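Local coordinates for protein major extracellular endoglucanase (Xanthomonas campestris pv. campestris, PDB 4TUF) that hydrolyses internal beta-1,4-glucosidic linkages of cellulose, lichenin and cereal beta-glucans through its glycosyl hydrolase family 5 catalytic domain, at residues 65-75 against 85-93; 209-220 against 263-274. All blocks are in the same frame, centred on the assembly; numbering follows the deposited sequence.

Interaction 1: residues 65-75 against 85-93. With 2HP (dihydrogenphosphate ion), chain K; 2HP (dihydrogenphosphate ion), chain G.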
loop_
_atom_site.group_PDB
_atom_site.type_symbol
_atom_site.label_atom_id
_atom_site.label_comp_id
_atom_site.label_asym_id
_atom_site.label_seq_id
_atom_site.Cartn_x
_atom_site.Cartn_y
_atom_site.Cartn_z
ATOM N N THR A 65 -15.901 -0.363 8.004
ATOM C CA THR A 65 -15.201 0.474 8.976
ATOM C C THR A 65 -15.659 1.934 8.903
ATOM O O THR A 65 -15.680 2.643 9.915
ATOM C CB THR A 65 -13.675 0.396 8.762
ATOM O OG1 THR A 65 -13.219 -0.918 9.104
ATOM C CG2 THR A 65 -12.944 1.412 9.618
ATOM N N LEU A 66 -16.055 2.370 7.709
ATOM C CA LEU A 66 -16.439 3.759 7.485
ATOM C C LEU A 66 -17.882 4.048 7.891
ATOM O O LEU A 66 -18.318 5.199 7.849
ATOM C CB LEU A 66 -16.246 4.131 6.017
ATOM C CG LEU A 66 -14.901 3.834 5.353
ATOM C CD1 LEU A 66 -14.986 4.194 3.880
ATOM C CD2 LEU A 66 -13.769 4.592 6.037
ATOM N N ARG A 67 -18.626 3.016 8.275
ATOM C CA ARG A 67 -20.024 3.195 8.660
ATOM C C ARG A 67 -20.148 3.599 10.127
ATOM O O ARG A 67 -19.320 3.229 10.957
ATOM C CB ARG A 67 -20.824 1.926 8.376
ATOM C CG ARG A 67 -21.023 1.679 6.888
ATOM C CD ARG A 67 -21.397 0.238 6.571
ATOM N NE ARG A 67 -21.224 -0.039 5.146
ATOM C CZ ARG A 67 -21.104 -1.258 4.628
ATOM N NH1 ARG A 67 -21.142 -2.324 5.422
ATOM N NH2 ARG A 67 -20.941 -1.407 3.316
ATOM N N SER A 68 -21.197 4.356 10.428
ATOM C CA SER A 68 -21.308 5.088 11.685
ATOM C C SER A 68 -21.317 4.209 12.929
ATOM O O SER A 68 -20.697 4.555 13.937
ATOM C CB SER A 68 -22.571 5.951 11.671
ATOM O OG SER A 68 -22.496 6.943 10.663
ATOM N N ASP A 69 -22.015 3.079 12.858
ATOM C CA ASP A 69 -22.236 2.256 14.042
ATOM C C ASP A 69 -21.477 0.928 14.027
ATOM O O ASP A 69 -21.747 0.048 14.842
ATOM C CB ASP A 69 -23.731 1.988 14.212
ATOM C CG ASP A 69 -24.405 1.639 12.904
ATOM O OD1 ASP A 69 -23.678 1.394 11.914
ATOM O OD2 ASP A 69 -25.654 1.613 12.862
ATOM N N THR A 70 -20.532 0.777 13.109
ATOM C CA THR A 70 -19.667 -0.396 13.132
ATOM C C THR A 70 -18.785 -0.357 14.379
ATOM O O THR A 70 -18.024 0.590 14.588
ATOM C CB THR A 70 -18.789 -0.487 11.872
ATOM O OG1 THR A 70 -19.617 -0.752 10.733
ATOM C CG2 THR A 70 -17.764 -1.610 12.010
ATOM N N MET A 71 -18.906 -1.377 15.221
ATOM C CA MET A 71 -18.116 -1.433 16.444
ATOM C C MET A 71 -16.833 -2.222 16.225
ATOM O O MET A 71 -16.802 -3.156 15.425
ATOM C CB MET A 71 -18.934 -2.047 17.579
ATOM C CG MET A 71 -20.113 -1.186 18.031
ATOM S SD MET A 71 -19.621 0.422 18.702
ATOM C CE MET A 71 -18.693 -0.073 20.157
ATOM N N PRO A 72 -15.758 -1.836 16.924
ATOM C CA PRO A 72 -14.493 -2.573 16.838
ATOM C C PRO A 72 -14.481 -3.823 17.713
ATOM O O PRO A 72 -15.365 -4.004 18.556
ATOM C CB PRO A 72 -13.470 -1.558 17.338
ATOM C CG PRO A 72 -14.238 -0.726 18.304
ATOM C CD PRO A 72 -15.633 -0.621 17.748
ATOM N N ALA A 73 -13.484 -4.676 17.508
ATOM C CA ALA A 73 -13.315 -5.870 18.328
ATOM C C ALA A 73 -11.843 -6.080 18.652
ATOM O O ALA A 73 -10.974 -5.446 18.047
ATOM C CB ALA A 73 -13.882 -7.088 17.622
ATOM N N SER A 74 -11.585 -6.963 19.615
ATOM C CA SER A 74 -10.235 -7.371 20.027
ATOM C C SER A 74 -9.435 -6.273 20.731
ATOM O O SER A 74 -8.239 -6.435 20.972
ATOM C CB SER A 74 -9.431 -7.888 18.824
ATOM O OG SER A 74 -8.988 -6.823 17.994
ATOM N N ILE A 75 -10.077 -5.162 21.074
ATOM C CA ILE A 75 -9.364 -4.109 21.783
ATOM C C ILE A 75 -9.336 -4.383 23.281
ATOM O O ILE A 75 -10.381 -4.574 23.904
ATOM C CB ILE A 75 -9.985 -2.724 21.551
ATOM C CG1 ILE A 75 -10.047 -2.406 20.057
ATOM C CG2 ILE A 75 -9.177 -1.656 22.277
ATOM C CD1 ILE A 75 -10.704 -1.080 19.756
ATOM N N GLY A 85 -15.851 2.864 24.069
ATOM C CA GLY A 85 -17.105 3.446 23.623
ATOM C C GLY A 85 -17.083 3.941 22.187
ATOM O O GLY A 85 -18.127 4.061 21.548
ATOM N N LEU A 86 -15.892 4.227 21.672
ATOM C CA LEU A 86 -15.758 4.759 20.320
ATOM C C LEU A 86 -16.165 3.749 19.254
ATOM O O LEU A 86 -15.924 2.552 19.399
ATOM C CB LEU A 86 -14.319 5.206 20.063
ATOM C CG LEU A 86 -13.788 6.325 20.957
ATOM C CD1 LEU A 86 -12.423 6.794 20.466
ATOM C CD2 LEU A 86 -14.779 7.478 21.016
ATOM N N THR A 87 -16.787 4.239 18.186
ATOM C CA THR A 87 -17.051 3.408 17.020
ATOM C C THR A 87 -15.763 3.308 16.216
ATOM O O THR A 87 -14.856 4.116 16.398
ATOM C CB THR A 87 -18.182 3.980 16.149
ATOM O OG1 THR A 87 -17.714 5.128 15.432
ATOM C CG2 THR A 87 -19.357 4.387 17.012
ATOM N N SER A 88 -15.675 2.323 15.333
ATOM C CA SER A 88 -14.461 2.128 14.546
ATOM C C SER A 88 -14.143 3.348 13.681
ATOM O O SER A 88 -12.983 3.657 13.438
ATOM C CB SER A 88 -14.587 0.881 13.669
ATOM O OG SER A 88 -15.602 1.038 12.695
ATOM N N LEU A 89 -15.175 4.039 13.216
ATOM C CA LEU A 89 -14.973 5.266 12.457
ATOM C C LEU A 89 -14.265 6.309 13.316
ATOM O O LEU A 89 -13.313 6.956 12.876
ATOM C CB LEU A 89 -16.308 5.814 11.953
ATOM C CG LEU A 89 -16.233 7.119 11.157
ATOM C CD1 LEU A 89 -15.288 6.985 9.969
ATOM C CD2 LEU A 89 -17.617 7.523 10.694
ATOM N N GLN A 90 -14.726 6.454 14.552
ATOM C CA GLN A 90 -14.131 7.413 15.472
ATOM C C GLN A 90 -12.717 7.005 15.876
ATOM O O GLN A 90 -11.905 7.851 16.241
ATOM C CB GLN A 90 -15.014 7.580 16.706
ATOM C CG GLN A 90 -16.351 8.228 16.399
ATOM C CD GLN A 90 -17.337 8.100 17.539
ATOM O OE1 GLN A 90 -17.175 7.259 18.424
ATOM N NE2 GLN A 90 -18.368 8.934 17.526
ATOM N N ILE A 91 -12.415 5.713 15.804
ATOM C CA ILE A 91 -11.068 5.257 16.121
ATOM C C ILE A 91 -10.148 5.551 14.935
ATOM O O ILE A 91 -9.006 5.971 15.115
ATOM C CB ILE A 91 -11.041 3.754 16.487
ATOM C CG1 ILE A 91 -11.855 3.516 17.761
ATOM C CG2 ILE A 91 -9.613 3.271 16.707
ATOM C CD1 ILE A 91 -11.859 2.071 18.238
ATOM N N LEU A 92 -10.659 5.355 13.723
ATOM C CA LEU A 92 -9.925 5.734 12.521
ATOM C C LEU A 92 -9.641 7.233 12.556
ATOM O O LEU A 92 -8.508 7.664 12.325
ATOM C CB LEU A 92 -10.707 5.358 11.261
ATOM C CG LEU A 92 -10.062 5.641 9.900
ATOM C CD1 LEU A 92 -8.704 4.958 9.792
ATOM C CD2 LEU A 92 -10.982 5.209 8.746
ATOM N N ASP A 93 -10.672 8.018 12.865
ATOM C CA ASP A 93 -10.524 9.461 12.998
ATOM C C ASP A 93 -9.385 9.803 13.952
ATOM O O ASP A 93 -8.528 10.631 13.642
ATOM C CB ASP A 93 -11.826 10.099 13.492
ATOM C CG ASP A 93 -12.903 10.144 12.420
ATOM O OD1 ASP A 93 -12.623 9.762 11.258
ATOM O OD2 ASP A 93 -14.030 10.583 12.740
HETATM P P 2HP K . -20.471 5.003 4.256
HETATM O O1 2HP K . -20.420 5.794 5.543
HETATM O O2 2HP K . -19.591 3.782 4.366
HETATM O O3 2HP K . -21.895 4.575 3.993
HETATM O O4 2HP K . -19.969 5.860 3.119
HETATM P P 2HP G . -21.708 2.152 1.040
HETATM O O1 2HP G . -21.331 3.571 0.680
HETATM O O2 2HP G . -20.564 1.222 0.705
HETATM O O3 2HP G . -21.981 2.054 2.524
HETATM O O4 2HP G . -22.955 1.755 0.276
#
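The capped start of helix 88-102 in the TIM barrel packs S88 and T87 against the loop that leaves strand 56-61. T70 O is the polar centre of the contact and takes two bonds from S88. The backbone S88 N comes in nearly head-on at 3.0 Å, with a C=O...N angle of 165°, while S88 OG reaches the same oxygen from above the carbonyl plane at 3.1 Å. With chi1 at 65°, S88 OG sits between its own N and carbonyl carbon, which also brings it within 3.5 Å of T70 CG2. T87 adds a weak bond from OG1 to S68 O, and its CG2 lies against the same carbonyl. On one flank the CD1 methyl of I91 meets P72 CG at 3.7 Å and I75 CD1 tip to tip; on the other, L66 CD2 lies against L92 CD2 at 3.9 Å. R67 NE makes a weak bond to O3 of one phosphate, and R67 CG lies near O2 of a second. T87 and Q90 exchange bonds at the helix start, T87 N to Q90 OE1 at 3.1 Å and Q90 N weakly to T87 OG1: a capping box on a barrel helix.

Interaction 2: residues 209-220 against 263-274. With 2HP (dihydrogenphosphate ion), chain I.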
loop_
_atom_site.group_PDB
_atom_site.type_symbol
_atom_site.label_atom_id
_atom_site.label_comp_id
_atom_site.label_asym_id
_atom_site.label_seq_id
_atom_site.Cartn_x
_atom_site.Cartn_y
_atom_site.Cartn_z
ATOM N N GLY A 209 3.995 -15.337 -13.905
ATOM C CA GLY A 209 4.856 -15.019 -12.781
ATOM C C GLY A 209 4.623 -13.631 -12.220
ATOM O O GLY A 209 5.551 -12.988 -11.727
ATOM N N ILE A 210 3.379 -13.172 -12.293
ATOM C CA ILE A 210 3.025 -11.839 -11.816
ATOM C C ILE A 210 2.252 -11.900 -10.497
ATOM O O ILE A 210 1.332 -12.703 -10.343
ATOM C CB ILE A 210 2.183 -11.081 -12.861
ATOM C CG1 ILE A 210 2.941 -10.980 -14.184
ATOM C CG2 ILE A 210 1.831 -9.703 -12.358
ATOM C CD1 ILE A 210 2.216 -10.189 -15.240
ATOM N N PHE A 211 2.640 -11.055 -9.546
ATOM C CA PHE A 211 1.939 -10.958 -8.270
ATOM C C PHE A 211 0.762 -9.999 -8.385
ATOM O O PHE A 211 0.757 -9.126 -9.252
ATOM C CB PHE A 211 2.886 -10.489 -7.162
ATOM C CG PHE A 211 3.942 -11.497 -6.790
ATOM C CD1 PHE A 211 3.667 -12.507 -5.885
ATOM C CD2 PHE A 211 5.213 -11.423 -7.336
ATOM C CE1 PHE A 211 4.638 -13.431 -5.537
ATOM C CE2 PHE A 211 6.188 -12.349 -6.989
ATOM C CZ PHE A 211 5.902 -13.350 -6.088
ATOM N N TRP A 212 -0.229 -10.165 -7.511
ATOM C CA TRP A 212 -1.403 -9.296 -7.490
ATOM C C TRP A 212 -1.003 -7.824 -7.434
ATOM O O TRP A 212 -0.191 -7.432 -6.599
ATOM C CB TRP A 212 -2.298 -9.622 -6.296
ATOM C CG TRP A 212 -2.959 -10.957 -6.350
ATOM C CD1 TRP A 212 -2.830 -11.901 -7.326
ATOM C CD2 TRP A 212 -3.862 -11.501 -5.379
ATOM N NE1 TRP A 212 -3.592 -13.009 -7.015
ATOM C CE2 TRP A 212 -4.238 -12.785 -5.828
ATOM C CE3 TRP A 212 -4.387 -11.029 -4.174
ATOM C CZ2 TRP A 212 -5.119 -13.597 -5.115
ATOM C CZ3 TRP A 212 -5.258 -11.841 -3.465
ATOM C CH2 TRP A 212 -5.613 -13.110 -3.937
ATOM N N GLY A 213 -1.572 -7.018 -8.326
ATOM C CA GLY A 213 -1.273 -5.598 -8.373
ATOM C C GLY A 213 0.170 -5.319 -8.741
ATOM O O GLY A 213 0.703 -4.256 -8.421
ATOM N N GLY A 214 0.804 -6.267 -9.426
ATOM C CA GLY A 214 2.229 -6.171 -9.688
ATOM C C GLY A 214 2.650 -5.862 -11.117
ATOM O O GLY A 214 3.832 -5.604 -11.360
ATOM N N ASN A 215 1.704 -5.885 -12.057
ATOM C CA ASN A 215 2.030 -5.679 -13.468
ATOM C C ASN A 215 1.593 -4.315 -13.982
ATOM O O ASN A 215 0.408 -3.989 -13.965
ATOM C CB ASN A 215 1.391 -6.768 -14.333
ATOM C CG ASN A 215 1.877 -6.737 -15.777
ATOM O OD1 ASN A 215 2.895 -6.122 -16.095
ATOM N ND2 ASN A 215 1.149 -7.411 -16.655
ATOM N N LEU A 216 2.552 -3.531 -14.462
ATOM C CA LEU A 216 2.250 -2.211 -15.001
ATOM C C LEU A 216 2.489 -2.122 -16.509
ATOM O O LEU A 216 2.329 -1.050 -17.103
ATOM C CB LEU A 216 3.082 -1.152 -14.286
ATOM C CG LEU A 216 2.588 -0.728 -12.909
ATOM C CD1 LEU A 216 3.598 0.211 -12.291
ATOM C CD2 LEU A 216 1.235 -0.056 -13.033
ATOM N N GLN A 217 2.864 -3.244 -17.121
ATOM C CA GLN A 217 3.208 -3.276 -18.546
ATOM C C GLN A 217 2.188 -2.609 -19.488
ATOM O O GLN A 217 2.594 -1.876 -20.389
ATOM C CB GLN A 217 3.435 -4.721 -19.004
ATOM C CG GLN A 217 4.769 -5.320 -18.609
ATOM C CD GLN A 217 4.795 -6.821 -18.817
ATOM O OE1 GLN A 217 5.334 -7.314 -19.807
ATOM N NE2 GLN A 217 4.193 -7.557 -17.887
ATOM N N PRO A 218 0.872 -2.853 -19.295
ATOM C CA PRO A 218 -0.075 -2.267 -20.258
ATOM C C PRO A 218 -0.140 -0.733 -20.250
ATOM O O PRO A 218 -0.745 -0.149 -21.151
ATOM C CB PRO A 218 -1.421 -2.859 -19.824
ATOM C CG PRO A 218 -1.077 -4.117 -19.126
ATOM C CD PRO A 218 0.192 -3.796 -18.387
ATOM N N LEU A 219 0.481 -0.094 -19.265
ATOM C CA LEU A 219 0.545 1.368 -19.213
ATOM C C LEU A 219 1.331 1.941 -20.396
ATOM O O LEU A 219 1.180 3.107 -20.759
ATOM C CB LEU A 219 1.172 1.818 -17.890
ATOM C CG LEU A 219 1.369 3.312 -17.646
ATOM C CD1 LEU A 219 0.038 4.048 -17.747
ATOM C CD2 LEU A 219 2.006 3.540 -16.287
ATOM N N ALA A 220 2.171 1.115 -21.002
ATOM C CA ALA A 220 2.959 1.558 -22.144
ATOM C C ALA A 220 2.086 1.732 -23.387
ATOM O O ALA A 220 2.403 2.528 -24.270
ATOM C CB ALA A 220 4.087 0.575 -22.417
ATOM N N ARG A 263 10.716 -5.287 -16.125
ATOM C CA ARG A 263 9.562 -5.569 -16.971
ATOM C C ARG A 263 8.223 -5.217 -16.326
ATOM O O ARG A 263 7.384 -4.560 -16.942
ATOM C CB ARG A 263 9.545 -7.044 -17.366
ATOM C CG ARG A 263 8.349 -7.416 -18.213
ATOM C CD ARG A 263 8.651 -8.600 -19.103
ATOM N NE ARG A 263 8.753 -9.847 -18.355
ATOM C CZ ARG A 263 9.684 -10.769 -18.573
ATOM N NH1 ARG A 263 10.601 -10.575 -19.511
ATOM N NH2 ARG A 263 9.700 -11.880 -17.849
ATOM N N HIS A 264 7.987 -5.748 -15.130
ATOM C CA HIS A 264 6.743 -5.531 -14.392
ATOM C C HIS A 264 6.454 -4.113 -13.899
ATOM O O HIS A 264 5.340 -3.636 -14.039
ATOM C CB HIS A 264 6.647 -6.512 -13.228
ATOM C CG HIS A 264 6.505 -7.938 -13.650
ATOM N ND1 HIS A 264 6.746 -8.991 -12.800
ATOM C CD2 HIS A 264 6.151 -8.486 -14.833
ATOM C CE1 HIS A 264 6.544 -10.126 -13.439
ATOM N NE2 HIS A 264 6.182 -9.846 -14.675
ATOM N N PHE A 265 7.443 -3.433 -13.334
ATOM C CA PHE A 265 7.232 -2.055 -12.916
ATOM C C PHE A 265 8.348 -1.075 -13.194
ATOM O O PHE A 265 8.125 0.084 -13.334
ATOM C CB PHE A 265 6.842 -1.980 -11.441
ATOM C CG PHE A 265 7.830 -2.589 -10.519
ATOM C CD1 PHE A 265 7.763 -3.897 -10.227
ATOM C CD2 PHE A 265 8.814 -1.843 -9.960
ATOM C CE1 PHE A 265 8.663 -4.464 -9.391
ATOM C CE2 PHE A 265 9.728 -2.397 -9.126
ATOM C CZ PHE A 265 9.652 -3.712 -8.842
ATOM N N GLY A 266 9.562 -1.572 -13.207
ATOM C CA GLY A 266 10.753 -0.762 -13.139
ATOM C C GLY A 266 10.974 0.158 -14.291
ATOM O O GLY A 266 11.451 1.248 -14.163
ATOM N N GLN A 267 10.640 -0.336 -15.448
ATOM C CA GLN A 267 10.815 0.418 -16.687
ATOM C C GLN A 267 10.034 1.734 -16.707
ATOM O O GLN A 267 10.279 2.595 -17.556
ATOM C CB GLN A 267 10.398 -0.441 -17.881
ATOM C CG GLN A 267 8.976 -0.967 -17.770
ATOM C CD GLN A 267 8.466 -1.557 -19.064
ATOM O OE1 GLN A 267 8.573 -0.944 -20.124
ATOM N NE2 GLN A 267 7.907 -2.756 -18.987
ATOM N N PHE A 268 9.094 1.888 -15.777
ATOM C CA PHE A 268 8.274 3.092 -15.724
ATOM C C PHE A 268 8.831 4.125 -14.759
ATOM O O PHE A 268 8.331 5.247 -14.692
ATOM C CB PHE A 268 6.837 2.741 -15.339
ATOM C CG PHE A 268 6.142 1.888 -16.355
ATOM C CD1 PHE A 268 5.577 2.455 -17.482
ATOM C CD2 PHE A 268 6.073 0.517 -16.196
ATOM C CE1 PHE A 268 4.949 1.676 -18.426
ATOM C CE2 PHE A 268 5.444 -0.269 -17.139
ATOM C CZ PHE A 268 4.882 0.313 -18.256
ATOM N N ALA A 269 9.877 3.753 -14.028
ATOM C CA ALA A 269 10.428 4.616 -12.983
ATOM C C ALA A 269 10.983 5.917 -13.534
ATOM O O ALA A 269 10.946 6.941 -12.859
ATOM C CB ALA A 269 11.510 3.884 -12.210
ATOM N N GLY A 270 11.496 5.870 -14.759
ATOM C CA GLY A 270 12.155 7.016 -15.356
ATOM C C GLY A 270 11.214 8.093 -15.859
ATOM O O GLY A 270 11.636 9.223 -16.097
ATOM N N THR A 271 9.938 7.753 -16.019
ATOM C CA THR A 271 8.968 8.706 -16.554
ATOM C C THR A 271 7.751 8.918 -15.642
ATOM O O THR A 271 6.960 9.836 -15.857
ATOM C CB THR A 271 8.479 8.267 -17.947
ATOM O OG1 THR A 271 7.964 6.933 -17.873
ATOM C CG2 THR A 271 9.624 8.298 -18.940
ATOM N N HIS A 272 7.604 8.073 -14.627
ATOM C CA HIS A 272 6.516 8.220 -13.664
ATOM C C HIS A 272 7.025 8.184 -12.232
ATOM O O HIS A 272 7.979 7.472 -11.927
ATOM C CB HIS A 272 5.473 7.118 -13.841
ATOM C CG HIS A 272 4.717 7.189 -15.130
ATOM N ND1 HIS A 272 5.198 6.651 -16.305
ATOM C CD2 HIS A 272 3.508 7.721 -15.425
ATOM C CE1 HIS A 272 4.320 6.856 -17.270
ATOM N NE2 HIS A 272 3.286 7.503 -16.763
ATOM N N ALA A 273 6.385 8.947 -11.353
ATOM C CA ALA A 273 6.626 8.800 -9.923
ATOM C C ALA A 273 6.225 7.389 -9.539
ATOM O O ALA A 273 5.104 6.966 -9.825
ATOM C CB ALA A 273 5.841 9.824 -9.119
ATOM N N LEU A 274 7.142 6.657 -8.915
ATOM C CA LEU A 274 6.894 5.257 -8.596
ATOM C C LEU A 274 7.511 4.838 -7.270
ATOM O O LEU A 274 8.609 5.260 -6.908
ATOM C CB LEU A 274 7.418 4.366 -9.725
ATOM C CG LEU A 274 7.053 2.878 -9.738
ATOM C CD1 LEU A 274 6.988 2.373 -11.170
ATOM C CD2 LEU A 274 8.050 2.048 -8.935
HETATM P P 2HP I . 5.759 5.483 -20.691
HETATM O O1 2HP I . 6.167 6.851 -21.190
HETATM O O2 2HP I . 6.283 5.295 -19.288
HETATM O O3 2HP I . 4.252 5.376 -20.686
HETATM O O4 2HP I . 6.327 4.410 -21.590
#
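A single backbone bond joins the loop 209-220 to 263-274: L216 N donates to H264 O at 2.8 Å, in the carbonyl plane, beside a classic beta bulge in which G214 and N215 both face I198. The H264 side chain lies among loop atoms, with G209 O near CE1 and G214 O against CB. Its CG is anti to the carbonyl carbon (chi1 -67°), which turns the ring toward I210, its NE2 3.5 Å from I210 CG1, and the Q217 amide comes to the ring edge with the planes 47° apart. The Q217 chain, extended beyond CG, carries its amide to N215. Q217 N and NE2 approach N215 OD1 from opposite faces of the carboxamide, NE2 at 2.6 Å and N at 3.1 Å, the latter closing an Asx turn. N215 ND2 is held by T199 O and S205 OG, and Q217 OE1 by T206 N, so both amides are fixed at each end. Farther along, the F268 ring packs obliquely on L219 CB, 3.8 Å from CE1, and L216 CB touches its CE2. L216 CD1 continues to F265 CB and, tip to tip, to L274 CD1. L219 CD2 lies over one face of the H272 imidazole, a CH-pi contact at 4.3 Å from the centroid. T271 OG1 donates to phosphate O2 at 2.7 Å, and the edges of F268 and H272 border the same oxygen. The amides thus brace the loop within itself; across to 263-274 one backbone bond and mostly apolar contacts do the joining.

Overall arrangement
Both contacts lie within the family 5 barrel domain, on opposite sides of its centre, with their own centres 36 Å apart and nearest atoms about 18 Å apart, so neither touches the other. Interaction 1 sits farther out, its centre 22 Å from the centre of the chain, and away from the catalytic residues. Interaction 2 approaches the active site: G214 is about 8 Å from the side chain of E157, the probable proton donor, and about 9 Å from that of E278, the probable nucleophile, while W212 of the same loop touches E157 and stacks on H159. Each contact ties a loop following a barrel strand to a helix, and each borders bound phosphate.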